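Local coordinates for radical SAM domain protein (Methanothrix thermoacetophila, PDB 6Y1X) that probably acts as the radical SAM carbide synthase NifB, an iron-sulfur enzyme that matures the nitrogenase cofactor, at residues A[170-173]-A[174-177]; A[185-188]-A[189-193]. All blocks are in the same frame, centred on the assembly; numbering follows the deposited sequence.

Both contacts are local and lie at the periphery of the chain, on the same side of its centre. Contact 1 comes first along the chain and runs from the short helix 170-173 into strand 177-182. Contact 2 follows and joins strand 185-188 to helix 189-209. The two strands are neighbours in a three-stranded antiparallel sheet, whose far edge, 61-63, carries cluster ligand Cys63. The centres of the contacts lie about 10 Å apart, and the contacts touch. Ala193 CB is 3.4 Å from Pro170 O, so helix 189-209 packs against the turn of contact 1. Contact 1 comes close to a [4Fe-4S] cluster through Tyr177, and contact 2 lies farther out.

Contact 1: residues A[170-173]-A[174-177]; sequences PTIG and EQIY
Pro170 opens the turn: its carbonyl O accepts a hydrogen bond from Glu174 N at 2.8 Å. The N-H...O angle is 143°, and the donor is tilted from the carbonyl plane.

The carbonyl of Thr171 serves two partners. Gln175 NE2 reaches Thr171 O in a long, weak bond of 3.4 Å, though a nearly straight one (167°). With CG beside its own backbone N (chi1 -60°) and an extended chain, Gln175 folds back along the turn. Water 1 donates to Thr171 O at 2.6 Å and also to Glu174 OE1, bridging backbone and carboxylate.

Ile172 O takes Gln175 N at 3.0 Å, with the donor above the carbonyl plane. Ile172 CG2 meets Ile176 CD1 at 4.3 Å, a loose apolar contact.

Gly173 O also accepts twice. Ile176 N binds Gly173 O at 2.9 Å, and Tyr177 N adds a weak bond. Tyr177 CD2 comes up to Gly173 O at 3.1 Å, which places the carbonyl at the ring edge, near the ring plane. The Tyr177 side chain also packs on Cys63, a ligand of a [4Fe-4S] cluster.

One alpha-type bond, to Pro170 O, thus gives way to 3-10-type bonds to Ile172 O and Gly173 O as the short helix runs out toward strand 177-182. A water and a side-chain amide serve Thr171 O. The oxygen at the ring edge would polarise the ring C-H there, probably a mild attraction.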
loop_
_atom_site.group_PDB
_atom_site.type_symbol
_atom_site.label_atom_id
_atom_site.label_comp_id
_atom_site.label_asym_id
_atom_site.label_seq_id
_atom_site.Cartn_x
_atom_site.Cartn_y
_atom_site.Cartn_z
ATOM N N PRO A 170 -9.806 -13.405 -9.626
ATOM C CA PRO A 170 -9.789 -12.341 -10.637
ATOM C C PRO A 170 -11.167 -11.978 -11.158
ATOM O O PRO A 170 -11.334 -10.865 -11.676
ATOM C CB PRO A 170 -8.914 -12.930 -11.749
ATOM C CG PRO A 170 -9.123 -14.401 -11.621
ATOM C CD PRO A 170 -9.222 -14.656 -10.139
ATOM N N THR A 171 -12.163 -12.861 -11.029
ATOM C CA THR A 171 -13.522 -12.470 -11.399
ATOM C C THR A 171 -14.062 -11.408 -10.454
ATOM O O THR A 171 -14.891 -10.585 -10.854
ATOM C CB THR A 171 -14.449 -13.683 -11.423
ATOM O OG1 THR A 171 -14.606 -14.199 -10.096
ATOM C CG2 THR A 171 -13.892 -14.772 -12.338
ATOM N N ILE A 172 -13.611 -11.420 -9.201
ATOM C CA ILE A 172 -13.909 -10.323 -8.289
ATOM C C ILE A 172 -13.010 -9.129 -8.585
ATOM O O ILE A 172 -13.461 -7.978 -8.553
ATOM C CB ILE A 172 -13.814 -10.797 -6.832
ATOM C CG1 ILE A 172 -14.901 -11.855 -6.588
ATOM C CG2 ILE A 172 -13.945 -9.617 -5.872
ATOM C CD1 ILE A 172 -14.857 -12.509 -5.232
ATOM N N GLY A 173 -11.724 -9.379 -8.848
ATOM C CA GLY A 173 -10.833 -8.296 -9.241
ATOM C C GLY A 173 -11.364 -7.484 -10.405
ATOM O O GLY A 173 -11.213 -6.256 -10.439
ATOM N N GLU A 174 -11.995 -8.153 -11.376
ATOM C CA GLU A 174 -12.482 -7.454 -12.560
ATOM C C GLU A 174 -13.538 -6.419 -12.196
ATOM O O GLU A 174 -13.707 -5.421 -12.908
ATOM C CB GLU A 174 -13.063 -8.450 -13.563
ATOM C CG GLU A 174 -13.560 -7.788 -14.845
ATOM C CD GLU A 174 -14.271 -8.745 -15.779
ATOM O OE1 GLU A 174 -14.423 -9.932 -15.420
ATOM O OE2 GLU A 174 -14.681 -8.303 -16.875
ATOM N N GLN A 175 -14.253 -6.637 -11.096
ATOM C CA GLN A 175 -15.270 -5.702 -10.633
ATOM C C GLN A 175 -14.679 -4.485 -9.937
ATOM O O GLN A 175 -15.429 -3.576 -9.567
ATOM C CB GLN A 175 -16.238 -6.418 -9.692
ATOM C CG GLN A 175 -16.968 -7.589 -10.345
ATOM C CD GLN A 175 -17.889 -8.310 -9.382
ATOM O OE1 GLN A 175 -18.837 -7.728 -8.862
ATOM N NE2 GLN A 175 -17.608 -9.582 -9.133
ATOM N N ILE A 176 -13.364 -4.440 -9.746
ATOM C CA ILE A 176 -12.745 -3.399 -8.941
ATOM C C ILE A 176 -11.823 -2.487 -9.745
ATOM O O ILE A 176 -11.578 -1.346 -9.319
ATOM C CB ILE A 176 -11.980 -4.036 -7.753
ATOM C CG1 ILE A 176 -12.943 -4.858 -6.891
ATOM C CG2 ILE A 176 -11.299 -3.003 -6.863
ATOM C CD1 ILE A 176 -12.251 -5.698 -5.834
ATOM N N TYR A 177 -11.351 -2.906 -10.916
ATOM C CA TYR A 177 -10.380 -2.153 -11.698
ATOM C C TYR A 177 -10.901 -1.876 -13.102
ATOM O O TYR A 177 -11.414 -2.781 -13.770
ATOM C CB TYR A 177 -9.066 -2.924 -11.753
ATOM C CG TYR A 177 -8.546 -3.204 -10.372
ATOM C CD1 TYR A 177 -7.899 -2.224 -9.634
ATOM C CD2 TYR A 177 -8.770 -4.436 -9.775
ATOM C CE1 TYR A 177 -7.442 -2.486 -8.353
ATOM C CE2 TYR A 177 -8.328 -4.704 -8.498
ATOM C CZ TYR A 177 -7.663 -3.726 -7.791
ATOM O OH TYR A 177 -7.230 -4.000 -6.515
HETATM O O HOH W 1 -16.363 -10.368 -12.956
#

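Contact 2: residues A[185-188]-A[189-193]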
loop_
_atom_site.group_PDB
_atom_site.type_symbol
_atom_site.label_atom_id
_atom_site.label_comp_id
_atom_site.label_asym_id
_atom_site.label_seq_id
_atom_site.Cartn_x
_atom_site.Cartn_y
_atom_site.Cartn_z
ATOM N N GLU A 185 1.326 -1.744 -22.242
ATOM C CA GLU A 185 0.022 -2.089 -22.779
ATOM C C GLU A 185 -1.044 -1.914 -21.711
ATOM O O GLU A 185 -0.854 -2.299 -20.555
ATOM C CB GLU A 185 0.006 -3.529 -23.319
ATOM C CG GLU A 185 -1.338 -3.972 -23.867
ATOM C CD GLU A 185 -1.223 -5.106 -24.874
ATOM O OE1 GLU A 185 -0.089 -5.541 -25.170
ATOM O OE2 GLU A 185 -2.275 -5.574 -25.355
ATOM N N ARG A 186 -2.150 -1.296 -22.111
ATOM C CA ARG A 186 -3.314 -1.134 -21.254
ATOM C C ARG A 186 -4.253 -2.310 -21.493
ATOM O O ARG A 186 -4.606 -2.602 -22.638
ATOM C CB ARG A 186 -4.006 0.196 -21.565
ATOM C CG ARG A 186 -5.115 0.613 -20.614
ATOM C CD ARG A 186 -5.275 2.138 -20.640
ATOM N NE ARG A 186 -6.658 2.583 -20.478
ATOM C CZ ARG A 186 -7.012 3.832 -20.178
ATOM N NH1 ARG A 186 -6.088 4.767 -19.976
ATOM N NH2 ARG A 186 -8.293 4.143 -20.046
ATOM N N TYR A 187 -4.651 -2.977 -20.412
ATOM C CA TYR A 187 -5.544 -4.122 -20.459
ATOM C C TYR A 187 -6.796 -3.782 -19.665
ATOM O O TYR A 187 -6.733 -3.038 -18.683
ATOM C CB TYR A 187 -4.893 -5.370 -19.837
ATOM C CG TYR A 187 -3.622 -5.847 -20.503
ATOM C CD1 TYR A 187 -2.392 -5.353 -20.098
ATOM C CD2 TYR A 187 -3.645 -6.822 -21.497
ATOM C CE1 TYR A 187 -1.220 -5.790 -20.672
ATOM C CE2 TYR A 187 -2.472 -7.267 -22.085
ATOM C CZ TYR A 187 -1.261 -6.745 -21.660
ATOM O OH TYR A 187 -0.081 -7.156 -22.231
ATOM N N GLU A 188 -7.924 -4.369 -20.060
ATOM C CA GLU A 188 -9.184 -4.200 -19.350
ATOM C C GLU A 188 -9.772 -5.558 -18.997
ATOM O O GLU A 188 -9.319 -6.603 -19.470
ATOM C CB GLU A 188 -10.196 -3.400 -20.187
ATOM C CG GLU A 188 -9.777 -1.966 -20.480
ATOM C CD GLU A 188 -10.840 -1.194 -21.247
ATOM O OE1 GLU A 188 -10.514 -0.124 -21.804
ATOM O OE2 GLU A 188 -12.001 -1.658 -21.295
ATOM N N GLY A 189 -10.816 -5.526 -18.170
ATOM C CA GLY A 189 -11.599 -6.724 -17.947
ATOM C C GLY A 189 -10.855 -7.796 -17.168
ATOM O O GLY A 189 -9.941 -7.526 -16.379
ATOM N N LEU A 190 -11.252 -9.045 -17.421
ATOM C CA LEU A 190 -10.700 -10.175 -16.681
ATOM C C LEU A 190 -9.204 -10.320 -16.932
ATOM O O LEU A 190 -8.450 -10.671 -16.018
ATOM C CB LEU A 190 -11.448 -11.453 -17.064
ATOM C CG LEU A 190 -11.130 -12.739 -16.303
ATOM C CD1 LEU A 190 -11.492 -12.590 -14.835
ATOM C CD2 LEU A 190 -11.867 -13.910 -16.914
ATOM N N GLU A 191 -8.760 -10.074 -18.171
ATOM C CA GLU A 191 -7.333 -10.146 -18.474
ATOM C C GLU A 191 -6.535 -9.198 -17.586
ATOM O O GLU A 191 -5.497 -9.573 -17.029
ATOM C CB GLU A 191 -7.081 -9.829 -19.952
ATOM C CG GLU A 191 -5.616 -9.961 -20.352
ATOM C CD GLU A 191 -5.388 -9.940 -21.858
ATOM O OE1 GLU A 191 -6.267 -9.447 -22.599
ATOM O OE2 GLU A 191 -4.313 -10.402 -22.299
ATOM N N ALA A 192 -6.992 -7.949 -17.472
ATOM C CA ALA A 192 -6.334 -6.989 -16.590
ATOM C C ALA A 192 -6.302 -7.492 -15.152
ATOM O O ALA A 192 -5.273 -7.396 -14.469
ATOM C CB ALA A 192 -7.038 -5.631 -16.671
ATOM N N ALA A 193 -7.435 -8.008 -14.666
ATOM C CA ALA A 193 -7.502 -8.500 -13.291
ATOM C C ALA A 193 -6.562 -9.679 -13.066
ATOM O O ALA A 193 -5.958 -9.801 -11.993
ATOM C CB ALA A 193 -8.936 -8.883 -12.937
HETATM O O HOH W 2 -10.242 -9.047 -20.569
#
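Apolar contact between Tyr187 and Ala192 joins the strand to the first turn of the helix. Tyr187 CB meets Ala192 CB at 3.8 Å, and the same methyl lies 3.3 Å from Tyr187 O. Ala192 also packs on Val180 of strand 177-182.

The Tyr187 ring and the Glu191 carboxylate meet obliquely, their planes 56° apart. Glu191 CD is 3.6 Å from Tyr187 CD2, and OE2 lies close to CE2. Glu191 reaches the ring with CG anti to its backbone N and the chain extended. Glu185 CG covers part of one face of the Tyr187 ring, 3.5 Å above the plane. The Glu185 and Glu191 carboxylates stand apart, so any repulsion between them is probably modest.

The polar links converge on Glu188 O. Ala192 N donates to Glu188 O in a weak but fairly straight bond of 3.3 Å (166°). Water 2 donates to Glu188 O at 2.8 Å and accepts from Glu191 N at 3.0 Å. The water thus serves an amide of the first helical turn.

Gly189 turns the chain with positive phi, and the segment axes lie 115° apart. The arrangement is a tight beta-to-alpha junction: the edge strand 185-188 of the antiparallel sheet leads through a turn at Gly189 into helix 189-209.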